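Local coordinates for peptidoglycan-recognition protein SA (Drosophila melanogaster, PDB 1S2J) that recognises peptidoglycan of Gram-positive bacteria to activate the Toll pathway of innate immunity, and also shows L,D-carboxypeptidase activity, at residues A[39-44]-A[111-116]; A[57-62]-A[164-169]; A[69-74]-A[136-141]; A[143-148]-A[186-191]. All blocks are in the same frame, centred on the assembly; numbering follows the deposited sequence.

Contact 1. Residues A[39-44]-A[111-116]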
loop_
_atom_site.group_PDB
_atom_site.type_symbol
_atom_site.label_atom_id
_atom_site.label_comp_id
_atom_site.label_asym_id
_atom_site.label_seq_id
_atom_site.Cartn_x
_atom_site.Cartn_y
_atom_site.Cartn_z
ATOM N N THR A 39 6.294 11.877 6.789
ATOM C CA THR A 39 5.067 12.664 6.931
ATOM C C THR A 39 4.116 12.173 5.848
ATOM O O THR A 39 4.437 12.209 4.663
ATOM C CB THR A 39 5.312 14.187 6.819
ATOM O OG1 THR A 39 6.502 14.546 7.554
ATOM C CG2 THR A 39 4.172 14.958 7.517
ATOM N N ILE A 40 2.972 11.660 6.276
ATOM C CA ILE A 40 2.030 11.075 5.352
ATOM C C ILE A 40 1.214 12.195 4.720
ATOM O O ILE A 40 0.796 13.122 5.411
ATOM C CB ILE A 40 1.171 10.023 6.073
ATOM C CG1 ILE A 40 2.044 8.798 6.422
ATOM C CG2 ILE A 40 -0.049 9.627 5.229
ATOM C CD1 ILE A 40 1.546 7.988 7.614
ATOM N N LYS A 41 1.056 12.115 3.399
ATOM C CA LYS A 41 0.121 12.950 2.659
ATOM C C LYS A 41 -1.305 12.466 2.896
ATOM O O LYS A 41 -1.751 11.500 2.281
ATOM C CB LYS A 41 0.447 12.875 1.170
ATOM C CG LYS A 41 -0.243 13.911 0.308
ATOM C CD LYS A 41 0.070 15.322 0.772
ATOM C CE LYS A 41 1.541 15.670 0.617
ATOM N NZ LYS A 41 1.742 17.104 0.980
ATOM N N LEU A 42 -2.020 13.135 3.792
ATOM C CA LEU A 42 -3.399 12.758 4.117
ATOM C C LEU A 42 -4.351 12.890 2.920
ATOM O O LEU A 42 -4.084 13.627 1.973
ATOM C CB LEU A 42 -3.929 13.551 5.331
ATOM C CG LEU A 42 -3.122 13.455 6.643
ATOM C CD1 LEU A 42 -3.667 14.383 7.761
ATOM C CD2 LEU A 42 -3.017 11.998 7.151
ATOM N N LYS A 43 -5.457 12.152 2.991
ATOM C CA LYS A 43 -6.484 12.125 1.958
ATOM C C LYS A 43 -6.875 13.515 1.424
ATOM O O LYS A 43 -6.810 13.737 0.219
ATOM C CB LYS A 43 -7.705 11.360 2.474
ATOM C CG LYS A 43 -8.791 11.133 1.463
ATOM C CD LYS A 43 -8.493 9.940 0.569
ATOM C CE LYS A 43 -9.107 8.683 1.088
ATOM N NZ LYS A 43 -10.529 8.862 1.502
ATOM N N ARG A 44 -7.256 14.438 2.315
ATOM C CA ARG A 44 -7.620 15.822 1.914
ATOM C C ARG A 44 -6.468 16.507 1.214
ATOM O O ARG A 44 -6.673 17.272 0.269
ATOM C CB ARG A 44 -7.990 16.736 3.107
ATOM C CG ARG A 44 -8.834 16.132 4.229
ATOM C CD ARG A 44 -8.384 16.526 5.673
ATOM N NE ARG A 44 -7.051 17.148 5.748
ATOM C CZ ARG A 44 -6.341 17.291 6.873
ATOM N NH1 ARG A 44 -6.814 16.852 8.037
ATOM N NH2 ARG A 44 -5.146 17.879 6.829
ATOM N N ILE A 111 7.298 9.985 -1.058
ATOM C CA ILE A 111 6.228 10.317 -0.135
ATOM C C ILE A 111 5.099 9.257 -0.096
ATOM O O ILE A 111 4.777 8.612 -1.104
ATOM C CB ILE A 111 5.701 11.822 -0.241
ATOM C CG1 ILE A 111 4.237 11.897 -0.622
ATOM C CG2 ILE A 111 6.620 12.799 -1.011
ATOM C CD1 ILE A 111 3.434 12.225 0.571
ATOM N N VAL A 112 4.553 9.069 1.108
ATOM C CA VAL A 112 3.512 8.106 1.380
ATOM C C VAL A 112 2.195 8.864 1.280
ATOM O O VAL A 112 1.965 9.828 2.026
ATOM C CB VAL A 112 3.648 7.521 2.800
ATOM C CG1 VAL A 112 2.447 6.661 3.149
ATOM C CG2 VAL A 112 4.956 6.733 2.956
ATOM N N TYR A 113 1.348 8.433 0.345
ATOM C CA TYR A 113 0.049 9.043 0.129
ATOM C C TYR A 113 -0.975 8.168 0.831
ATOM O O TYR A 113 -1.000 6.938 0.620
ATOM C CB TYR A 113 -0.234 9.168 -1.385
ATOM C CG TYR A 113 0.718 10.134 -2.056
ATOM C CD1 TYR A 113 1.961 9.705 -2.564
ATOM C CD2 TYR A 113 0.402 11.492 -2.146
ATOM C CE1 TYR A 113 2.864 10.626 -3.159
ATOM C CE2 TYR A 113 1.280 12.410 -2.733
ATOM C CZ TYR A 113 2.499 11.982 -3.234
ATOM O OH TYR A 113 3.339 12.924 -3.801
ATOM N N GLU A 114 -1.792 8.784 1.678
ATOM C CA GLU A 114 -2.830 8.069 2.411
ATOM C C GLU A 114 -3.891 7.568 1.464
ATOM O O GLU A 114 -4.454 8.348 0.678
ATOM C CB GLU A 114 -3.497 8.980 3.455
ATOM C CG GLU A 114 -4.268 8.208 4.514
ATOM C CD GLU A 114 -5.094 9.081 5.465
ATOM O OE1 GLU A 114 -5.550 10.185 5.088
ATOM O OE2 GLU A 114 -5.286 8.639 6.613
ATOM N N GLY A 115 -4.150 6.263 1.515
ATOM C CA GLY A 115 -5.286 5.698 0.807
ATOM C C GLY A 115 -6.368 5.552 1.857
ATOM O O GLY A 115 -6.951 6.538 2.339
ATOM N N THR A 116 -6.604 4.312 2.269
ATOM C CA THR A 116 -7.527 4.081 3.361
ATOM C C THR A 116 -6.902 4.486 4.704
ATOM O O THR A 116 -7.619 4.792 5.649
ATOM C CB THR A 116 -8.010 2.614 3.324
ATOM O OG1 THR A 116 -8.606 2.374 2.039
ATOM C CG2 THR A 116 -9.165 2.419 4.211
#

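Contact 2. Residues A[57-62]-A[164-169]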
loop_
_atom_site.group_PDB
_atom_site.type_symbol
_atom_site.label_atom_id
_atom_site.label_comp_id
_atom_site.label_asym_id
_atom_site.label_seq_id
_atom_site.Cartn_x
_atom_site.Cartn_y
_atom_site.Cartn_z
ATOM N N GLN A 57 -10.214 -1.827 11.754
ATOM C CA GLN A 57 -9.369 -3.002 11.844
ATOM C C GLN A 57 -8.980 -3.258 13.292
ATOM O O GLN A 57 -8.982 -2.342 14.107
ATOM C CB GLN A 57 -8.093 -2.782 11.025
ATOM C CG GLN A 57 -8.307 -2.735 9.508
ATOM C CD GLN A 57 -6.996 -2.603 8.786
ATOM O OE1 GLN A 57 -6.673 -3.411 7.911
ATOM N NE2 GLN A 57 -6.219 -1.613 9.168
ATOM N N VAL A 58 -8.645 -4.510 13.594
ATOM C CA VAL A 58 -7.957 -4.867 14.839
ATOM C C VAL A 58 -6.623 -4.149 14.905
ATOM O O VAL A 58 -5.998 -3.862 13.884
ATOM C CB VAL A 58 -7.636 -6.399 14.923
ATOM C CG1 VAL A 58 -8.899 -7.213 15.187
ATOM C CG2 VAL A 58 -6.899 -6.895 13.636
ATOM N N ARG A 59 -6.168 -3.899 16.115
ATOM C CA ARG A 59 -4.879 -3.290 16.329
ATOM C C ARG A 59 -4.189 -4.181 17.373
ATOM O O ARG A 59 -4.845 -4.620 18.315
ATOM C CB ARG A 59 -5.149 -1.900 16.872
ATOM C CG ARG A 59 -3.996 -0.979 16.964
ATOM C CD ARG A 59 -4.485 0.452 17.129
ATOM N NE ARG A 59 -3.431 1.420 16.875
ATOM C CZ ARG A 59 -2.547 1.778 17.771
ATOM N NH1 ARG A 59 -2.588 1.254 18.992
ATOM N NH2 ARG A 59 -1.626 2.667 17.458
ATOM N N PRO A 60 -2.911 -4.517 17.190
ATOM C CA PRO A 60 -2.130 -4.174 15.988
ATOM C C PRO A 60 -2.455 -5.055 14.791
ATOM O O PRO A 60 -3.164 -6.054 14.941
ATOM C CB PRO A 60 -0.679 -4.390 16.435
ATOM C CG PRO A 60 -0.739 -5.371 17.530
ATOM C CD PRO A 60 -2.115 -5.277 18.174
ATOM N N ILE A 61 -1.979 -4.647 13.612
ATOM C CA ILE A 61 -2.132 -5.396 12.367
ATOM C C ILE A 61 -0.899 -6.289 12.176
ATOM O O ILE A 61 0.227 -5.871 12.456
ATOM C CB ILE A 61 -2.245 -4.414 11.166
ATOM C CG1 ILE A 61 -3.597 -3.677 11.167
ATOM C CG2 ILE A 61 -2.008 -5.143 9.828
ATOM C CD1 ILE A 61 -4.786 -4.591 10.830
ATOM N N ARG A 62 -1.104 -7.491 11.656
ATOM C CA ARG A 62 -0.011 -8.440 11.555
ATOM C C ARG A 62 0.558 -8.632 10.154
ATOM O O ARG A 62 1.715 -8.989 10.007
ATOM C CB ARG A 62 -0.364 -9.735 12.326
ATOM C CG ARG A 62 -0.514 -11.002 11.578
ATOM C CD ARG A 62 0.184 -12.195 12.244
ATOM N NE ARG A 62 -0.097 -12.322 13.683
ATOM C CZ ARG A 62 0.788 -12.136 14.656
ATOM N NH1 ARG A 62 2.051 -11.804 14.397
ATOM N NH2 ARG A 62 0.406 -12.292 15.909
ATOM N N GLN A 164 4.593 2.809 16.650
ATOM C CA GLN A 164 3.345 3.455 17.041
ATOM C C GLN A 164 2.276 2.445 17.463
ATOM O O GLN A 164 1.178 2.841 17.873
ATOM C CB GLN A 164 2.796 4.283 15.870
ATOM C CG GLN A 164 3.639 5.498 15.473
ATOM C CD GLN A 164 3.227 6.118 14.128
ATOM O OE1 GLN A 164 4.075 6.675 13.414
ATOM N NE2 GLN A 164 1.936 6.035 13.787
ATOM N N GLY A 165 2.570 1.152 17.319
ATOM C CA GLY A 165 1.620 0.110 17.660
ATOM C C GLY A 165 0.576 -0.193 16.598
ATOM O O GLY A 165 -0.427 -0.860 16.882
ATOM N N GLU A 166 0.810 0.301 15.379
ATOM C CA GLU A 166 -0.016 -0.026 14.205
ATOM C C GLU A 166 0.224 -1.442 13.687
ATOM O O GLU A 166 -0.677 -2.049 13.151
ATOM C CB GLU A 166 0.266 0.931 13.043
ATOM C CG GLU A 166 0.150 2.401 13.380
ATOM C CD GLU A 166 -1.281 2.821 13.531
ATOM O OE1 GLU A 166 -1.500 3.998 13.840
ATOM O OE2 GLU A 166 -2.188 1.976 13.348
ATOM N N LEU A 167 1.447 -1.941 13.817
ATOM C CA LEU A 167 1.811 -3.275 13.319
ATOM C C LEU A 167 2.394 -4.129 14.449
ATOM O O LEU A 167 3.064 -3.601 15.325
ATOM C CB LEU A 167 2.857 -3.127 12.209
ATOM C CG LEU A 167 2.450 -2.364 10.945
ATOM C CD1 LEU A 167 3.648 -2.013 10.053
ATOM C CD2 LEU A 167 1.436 -3.174 10.178
ATOM N N SER A 168 2.164 -5.443 14.425
ATOM C CA SER A 168 2.819 -6.342 15.383
ATOM C C SER A 168 4.317 -6.187 15.246
ATOM O O SER A 168 4.809 -6.036 14.133
ATOM C CB SER A 168 2.454 -7.796 15.126
ATOM O OG SER A 168 1.061 -7.970 15.176
ATOM N N GLU A 169 5.040 -6.202 16.365
ATOM C CA GLU A 169 6.503 -6.079 16.305
ATOM C C GLU A 169 7.084 -7.196 15.414
ATOM O O GLU A 169 8.141 -7.028 14.805
ATOM C CB GLU A 169 7.164 -6.044 17.721
ATOM C CG GLU A 169 6.454 -5.134 18.749
ATOM C CD GLU A 169 7.341 -4.083 19.459
ATOM O OE1 GLU A 169 8.593 -4.265 19.571
ATOM O OE2 GLU A 169 6.777 -3.055 19.941
#

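Contact 3. Residues A[69-74]-A[136-141]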
loop_
_atom_site.group_PDB
_atom_site.type_symbol
_atom_site.label_atom_id
_atom_site.label_comp_id
_atom_site.label_asym_id
_atom_site.label_seq_id
_atom_site.Cartn_x
_atom_site.Cartn_y
_atom_site.Cartn_z
ATOM N N THR A 69 0.770 -0.480 -8.693
ATOM C CA THR A 69 -0.510 -0.040 -9.238
ATOM C C THR A 69 -0.761 -0.433 -10.711
ATOM O O THR A 69 -1.899 -0.346 -11.179
ATOM C CB THR A 69 -0.668 1.455 -9.060
ATOM O OG1 THR A 69 0.442 2.117 -9.678
ATOM C CG2 THR A 69 -0.568 1.844 -7.550
ATOM N N VAL A 70 0.268 -0.913 -11.426
ATOM C CA VAL A 70 0.160 -1.196 -12.880
ATOM C C VAL A 70 -0.257 0.099 -13.617
ATOM O O VAL A 70 -0.996 0.091 -14.612
ATOM C CB VAL A 70 -0.820 -2.368 -13.223
ATOM C CG1 VAL A 70 -0.478 -2.985 -14.600
ATOM C CG2 VAL A 70 -0.841 -3.460 -12.119
ATOM N N THR A 71 0.238 1.208 -13.090
ATOM C CA THR A 71 -0.067 2.547 -13.544
ATOM C C THR A 71 1.283 3.151 -13.984
ATOM O O THR A 71 2.311 2.478 -13.875
ATOM C CB THR A 71 -0.725 3.260 -12.335
ATOM O OG1 THR A 71 -1.941 3.900 -12.729
ATOM C CG2 THR A 71 0.122 4.338 -11.724
ATOM N N GLY A 72 1.285 4.362 -14.539
ATOM C CA GLY A 72 2.528 5.105 -14.724
ATOM C C GLY A 72 3.121 5.489 -13.365
ATOM O O GLY A 72 2.486 5.286 -12.320
ATOM N N GLU A 73 4.342 6.014 -13.362
ATOM C CA GLU A 73 4.928 6.575 -12.136
ATOM C C GLU A 73 4.561 8.047 -11.957
ATOM O O GLU A 73 3.995 8.672 -12.850
ATOM C CB GLU A 73 6.455 6.436 -12.112
ATOM C CG GLU A 73 6.996 5.134 -12.669
ATOM C CD GLU A 73 8.470 4.940 -12.360
ATOM O OE1 GLU A 73 8.841 3.799 -12.034
ATOM O OE2 GLU A 73 9.267 5.917 -12.435
ATOM N N CYS A 74 4.901 8.598 -10.797
ATOM C CA CYS A 74 4.580 9.991 -10.493
ATOM C C CYS A 74 5.563 10.523 -9.479
ATOM O O CYS A 74 6.090 9.767 -8.657
ATOM C CB CYS A 74 3.157 10.127 -9.933
ATOM S SG CYS A 74 2.938 9.513 -8.223
ATOM N N ALA A 136 0.873 0.076 -1.830
ATOM C CA ALA A 136 1.159 -0.027 -3.250
ATOM C C ALA A 136 2.215 0.974 -3.646
ATOM O O ALA A 136 2.120 2.165 -3.337
ATOM C CB ALA A 136 -0.098 0.203 -4.090
ATOM N N PHE A 137 3.213 0.494 -4.360
ATOM C CA PHE A 137 4.135 1.404 -4.994
ATOM C C PHE A 137 3.517 1.851 -6.302
ATOM O O PHE A 137 3.062 1.017 -7.082
ATOM C CB PHE A 137 5.469 0.708 -5.252
ATOM C CG PHE A 137 6.259 0.458 -4.014
ATOM C CD1 PHE A 137 6.145 -0.754 -3.331
ATOM C CD2 PHE A 137 7.138 1.426 -3.523
ATOM C CE1 PHE A 137 6.909 -0.999 -2.176
ATOM C CE2 PHE A 137 7.906 1.181 -2.387
ATOM C CZ PHE A 137 7.783 -0.044 -1.714
ATOM N N ILE A 138 3.517 3.166 -6.540
ATOM C CA ILE A 138 2.874 3.741 -7.724
ATOM C C ILE A 138 3.772 3.557 -8.935
ATOM O O ILE A 138 4.891 4.101 -8.982
ATOM C CB ILE A 138 2.531 5.245 -7.537
ATOM C CG1 ILE A 138 1.680 5.444 -6.273
ATOM C CG2 ILE A 138 1.861 5.780 -8.842
ATOM C CD1 ILE A 138 1.394 6.924 -5.869
ATOM N N GLY A 139 3.280 2.806 -9.910
ATOM C CA GLY A 139 4.079 2.440 -11.074
ATOM C C GLY A 139 3.922 0.962 -11.402
ATOM O O GLY A 139 3.025 0.283 -10.891
ATOM N N ASN A 140 4.803 0.466 -12.260
ATOM C CA ASN A 140 4.796 -0.919 -12.711
ATOM C C ASN A 140 6.185 -1.531 -12.530
ATOM O O ASN A 140 7.130 -1.151 -13.228
ATOM C CB ASN A 140 4.343 -0.962 -14.168
ATOM C CG ASN A 140 4.144 -2.358 -14.674
ATOM O OD1 ASN A 140 4.957 -3.251 -14.428
ATOM N ND2 ASN A 140 3.062 -2.564 -15.399
ATOM N N PHE A 141 6.325 -2.480 -11.598
ATOM C CA PHE A 141 7.677 -2.935 -11.224
ATOM C C PHE A 141 7.975 -4.422 -11.498
ATOM O O PHE A 141 8.695 -5.091 -10.746
ATOM C CB PHE A 141 8.023 -2.475 -9.800
ATOM C CG PHE A 141 7.788 -1.007 -9.593
ATOM C CD1 PHE A 141 6.651 -0.554 -8.909
ATOM C CD2 PHE A 141 8.658 -0.070 -10.138
ATOM C CE1 PHE A 141 6.407 0.807 -8.754
ATOM C CE2 PHE A 141 8.422 1.285 -9.999
ATOM C CZ PHE A 141 7.303 1.737 -9.295
HETATM O O HOH W 1 5.858 6.632 -8.559
#

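Contact 4. Residues A[143-148]-A[186-191]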
loop_
_atom_site.group_PDB
_atom_site.type_symbol
_atom_site.label_atom_id
_atom_site.label_comp_id
_atom_site.label_asym_id
_atom_site.label_seq_id
_atom_site.Cartn_x
_atom_site.Cartn_y
_atom_site.Cartn_z
ATOM N N ASP A 143 9.694 -5.185 -14.280
ATOM C CA ASP A 143 11.051 -5.148 -14.853
ATOM C C ASP A 143 11.993 -4.141 -14.218
ATOM O O ASP A 143 13.164 -4.076 -14.587
ATOM C CB ASP A 143 10.999 -4.910 -16.376
ATOM C CG ASP A 143 10.437 -6.118 -17.138
ATOM O OD1 ASP A 143 9.540 -5.929 -18.009
ATOM O OD2 ASP A 143 10.825 -7.294 -16.912
ATOM N N LYS A 144 11.496 -3.359 -13.267
ATOM C CA LYS A 144 12.308 -2.338 -12.615
ATOM C C LYS A 144 11.900 -2.175 -11.155
ATOM O O LYS A 144 10.860 -2.666 -10.729
ATOM C CB LYS A 144 12.229 -0.979 -13.364
ATOM C CG LYS A 144 10.813 -0.516 -13.776
ATOM C CD LYS A 144 10.744 0.971 -14.154
ATOM C CE LYS A 144 9.392 1.327 -14.845
ATOM N NZ LYS A 144 8.218 1.667 -13.920
ATOM N N LEU A 145 12.733 -1.479 -10.399
ATOM C CA LEU A 145 12.455 -1.161 -9.014
ATOM C C LEU A 145 11.817 0.216 -8.916
ATOM O O LEU A 145 11.958 1.013 -9.833
ATOM C CB LEU A 145 13.751 -1.171 -8.206
ATOM C CG LEU A 145 14.019 -2.289 -7.191
ATOM C CD1 LEU A 145 13.086 -3.497 -7.314
ATOM C CD2 LEU A 145 15.497 -2.702 -7.212
ATOM N N PRO A 146 11.106 0.484 -7.815
ATOM C CA PRO A 146 10.720 1.856 -7.463
ATOM C C PRO A 146 11.979 2.655 -7.119
ATOM O O PRO A 146 13.036 2.043 -6.935
ATOM C CB PRO A 146 9.847 1.673 -6.201
ATOM C CG PRO A 146 9.478 0.217 -6.173
ATOM C CD PRO A 146 10.625 -0.498 -6.825
ATOM N N SER A 147 11.889 3.985 -7.050
ATOM C CA SER A 147 13.075 4.804 -6.736
ATOM C C SER A 147 13.616 4.490 -5.334
ATOM O O SER A 147 12.866 4.019 -4.477
ATOM C CB SER A 147 12.724 6.275 -6.820
ATOM O OG SER A 147 11.897 6.617 -5.724
ATOM N N ASP A 148 14.904 4.749 -5.086
ATOM C CA ASP A 148 15.463 4.547 -3.742
ATOM C C ASP A 148 14.651 5.247 -2.652
ATOM O O ASP A 148 14.445 4.668 -1.592
ATOM C CB ASP A 148 16.935 4.967 -3.666
ATOM C CG ASP A 148 17.855 3.949 -4.313
ATOM O OD1 ASP A 148 17.345 2.912 -4.800
ATOM O OD2 ASP A 148 19.094 4.091 -4.389
ATOM N N GLY A 186 4.990 -7.255 -8.916
ATOM C CA GLY A 186 5.929 -7.290 -10.024
ATOM C C GLY A 186 7.199 -8.025 -9.636
ATOM O O GLY A 186 7.759 -7.763 -8.566
ATOM N N LEU A 187 7.673 -8.914 -10.507
ATOM C CA LEU A 187 8.788 -9.836 -10.185
ATOM C C LEU A 187 10.014 -9.149 -9.589
ATOM O O LEU A 187 10.564 -9.613 -8.588
ATOM C CB LEU A 187 9.213 -10.603 -11.441
ATOM C CG LEU A 187 9.914 -11.981 -11.455
ATOM C CD1 LEU A 187 11.179 -11.868 -12.265
ATOM C CD2 LEU A 187 10.180 -12.617 -10.098
ATOM N N THR A 188 10.441 -8.059 -10.222
ATOM C CA THR A 188 11.587 -7.310 -9.775
ATOM C C THR A 188 11.365 -6.777 -8.370
ATOM O O THR A 188 12.236 -6.924 -7.493
ATOM C CB THR A 188 11.901 -6.174 -10.757
ATOM O OG1 THR A 188 12.105 -6.724 -12.070
ATOM C CG2 THR A 188 13.251 -5.529 -10.426
ATOM N N LEU A 189 10.186 -6.194 -8.139
ATOM C CA LEU A 189 9.900 -5.619 -6.829
ATOM C C LEU A 189 9.773 -6.732 -5.823
ATOM O O LEU A 189 10.212 -6.607 -4.693
ATOM C CB LEU A 189 8.646 -4.746 -6.841
ATOM C CG LEU A 189 8.663 -3.512 -5.922
ATOM C CD1 LEU A 189 7.250 -3.027 -5.565
ATOM C CD2 LEU A 189 9.542 -3.640 -4.663
ATOM N N TYR A 190 9.179 -7.830 -6.260
ATOM C CA TYR A 190 9.007 -9.011 -5.424
ATOM C C TYR A 190 10.359 -9.568 -4.988
ATOM O O TYR A 190 10.502 -9.995 -3.823
ATOM C CB TYR A 190 8.183 -10.084 -6.155
ATOM C CG TYR A 190 7.950 -11.351 -5.343
ATOM C CD1 TYR A 190 7.897 -12.607 -5.961
ATOM C CD2 TYR A 190 7.799 -11.295 -3.956
ATOM C CE1 TYR A 190 7.687 -13.760 -5.203
ATOM C CE2 TYR A 190 7.608 -12.421 -3.205
ATOM C CZ TYR A 190 7.542 -13.650 -3.818
ATOM O OH TYR A 190 7.348 -14.765 -3.029
ATOM N N ASN A 191 11.336 -9.545 -5.908
ATOM C CA ASN A 191 12.685 -10.058 -5.631
ATOM C C ASN A 191 13.363 -9.167 -4.618
ATOM O O ASN A 191 14.181 -9.626 -3.824
ATOM C CB ASN A 191 13.569 -10.091 -6.885
ATOM C CG ASN A 191 13.242 -11.232 -7.802
ATOM O OD1 ASN A 191 12.614 -12.198 -7.404
ATOM N ND2 ASN A 191 13.651 -11.114 -9.056
#

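Contact 1. Residues A[39-44]-A[111-116]
Lys-41 and the strand 112-114 meet first through their backbones. Lys-41 N donates to Val-112 O at 2.8 Å, and Lys-41 O receives the amide of the residue two further on, Glu-114 N, also at 2.8 Å and nearly straight (170° at the hydrogen). Both bonds of this single bridge therefore use one residue of the incoming chain, and the two runs of backbone travel roughly the same way, 33° apart.

A third bond comes from a side chain. In Glu-114 an extended chain with CG anti to the backbone N (chi1 -163°) carries the carboxylate alongside Leu-42. There OE1 takes the amide Lys-43 N at 2.9 Å on its anti lone pair, the one facing away from OE2. Lys-43 NZ turns elsewhere, to Asp-99 and to the carbonyl of Lys-49.

The apolar contacts lie on either side of the bridge. Ile-40 CG1 packs obliquely on Val-112 CG1 at 3.9 Å, and both side chains also touch Phe-104 and Leu-157. Lys-41 lies beside Tyr-113, pointing the same way, with CG 3.5 Å from ring atom CD2.

Strand 112-114 is an outermost strand of the mixed sheet of the amidase-like PGRP fold, and the arrangement is that of an N-terminal loop pairing briefly with a sheet edge.

Contact 2. Residues A[57-62]-A[164-169]
Ile-61 and Leu-167 sit opposite each other in a short parallel pairing, and here the contact is tight. Ile-61 N donates to Glu-166 O at 2.9 Å. Two residues past Glu-166, on the other side of Leu-167, Ser-168 N donates to Ile-61 O at 2.8 Å. Leu-167 CA adds a CH...O contact to that same oxygen. On the buried side Ile-61 CG2 meets Leu-167 CD2 at 4.0 Å, the two side chains crossing at a slant, and both also rest on Thr-133.

Pro-60, which follows a cis peptide bond, marks the passage outward: its CB lies 3.6 Å from Gly-165 O and touches Ser-168 N.

Beyond it the contact becomes exposed and loose. Arg-59 stretches out from CG to NE and lays one face of its guanidinium over Gly-165 O, 3.5 Å from CZ and above the centre of the group. NH2 makes a weak, bent bond to Gln-164 O (125° at the hydrogen). The salt bridge is long, 3.8 Å from NE to Glu-166 OE2, with guanidinium and carboxylate planes 85° apart.

Gly-165 closes the preceding helix as a Schellman motif. The chemistry implies that backbone bonds fix the register, whereas the outer charges, meeting at long range beside solvent, probably contribute a softer attraction.

Contact 3. Residues A[69-74]-A[136-141]
Thr-69 turns its hydroxyl into the crowded position between backbone N and carbonyl carbon (chi1 56°), which aims OG1 at Gly-139 and leaves CG2 to lie on Ala-136 CB. Ile-138 places CG2 anti to its own N, 3.7 Å from Thr-71 CG2. The setting is the central mixed sheet of the PGRP fold: the loop leaving strand 61-68 curls round the chain leaving its parallel neighbour, strand 132-137.

OG1 accepts Gly-139 N in an almost straight bond, 2.9 Å long with 172° at the hydrogen. The backbone bonds beside it are weak: Thr-69 N is shared between Phe-137 O and Gly-139 O, and Val-70 N reaches Gly-139 O at 3.1 Å. A valine in place of Thr-69 would probably leave Gly-139 N without its acceptor, the loop then being held to this turn largely by bent, weak bonds.

Gly-139 itself is hemmed in. Its CA touches Thr-71 O at 3.3 Å and Gly-72 O as well, and its backbone angles suit only a residue without a side chain.

The apolar flank is made by Ile-138, whose CG2 also touches Gly-72 O while CD1 meets Cys-74 SG, the sulfur bound in the disulfide to Cys-80. Glu-73 OE1 comes obliquely to Phe-141 CE2 but spends its charge on Lys-144. The side chain of Val-70 is about 7 Å from that of Thr-182, a residue inferred to contact peptidoglycan. One water closes the far end, accepting from Cys-74 N at 3.1 Å and donating to Ile-138 O at 2.7 Å.

Contact 4. Residues A[143-148]-A[186-191]
Thr-188 OG1 is pressed against the chain at Asp-143, 3.4 Å from its carbonyl carbon C, while its hydrogen bond goes to the carbonyl of Val-142 just before. With OG1 anti to the carbonyl carbon (chi1 -57°), the hydroxyl lies by Asp-143 and CG2 further along, where it meets the carbonyl carbon C of Lys-144 at 3.7 Å. The threonine lies lengthwise against the passing backbone, its CB beside Lys-144 N and O. Lys-144 points its CB away from the helix; NZ is taken up by Glu-73 in a salt bridge and by Asn-140 O.

Leu-145 follows with CD1 alone, which touches Thr-188 O at 3.5 Å and comes across Thr-188 CG2 at a slant.

The elements joined here are the first turn of helix 187-193, with Gly-186 at its N-cap, and the loop leading from strand 132-137 into helix 148-163. The turn is already regular, Tyr-190 N donating to Gly-186 O at 2.7 Å. At the loop's far end Ser-147 is the N-cap of helix 148-163, its OG bonded to Ala-150 N.

Deeper in, Leu-189 and Pro-146 cross at about a right angle. Pro-146 CD is 3.7 Å from Leu-189 CG, and both leucine methyls border the proline ring. Phe-137 and Phe-141 touch the same two residues and complete the buried cluster. Shortening Leu-189 to an alanine is likely to open a gap beside the proline ring and take away one of the groups packed on Phe-137 and Phe-141. Leu-145 CD1 comes to 3.9 Å from Leu-189 CA but stays 4.4 Å from its CD2.

Contacts 1, 2 and 3 all reach the mixed sheet: contact 1 at its edge strand 112-114, contacts 2 and 3 at neighbouring parallel strands 61-68 and 132-137. Contacts 2 and 3 lie on opposite sides of the chain's centre, their own centres about 26 Å apart. Contact 4 brings helix 187-193 to within about 10 Å of contact 3, centre to centre, and the two touch through a salt bridge, a probable backbone bond and side-chain packing. Along the chain, contacts 1 and 2 alternate, contact 3 falls wholly between the segments of contact 2, and contact 4 opens after contact 3 closes. Three of the four contacts thus tie remote parts of the sequence to one sheet, and the fourth sets a helix against the loop beside it.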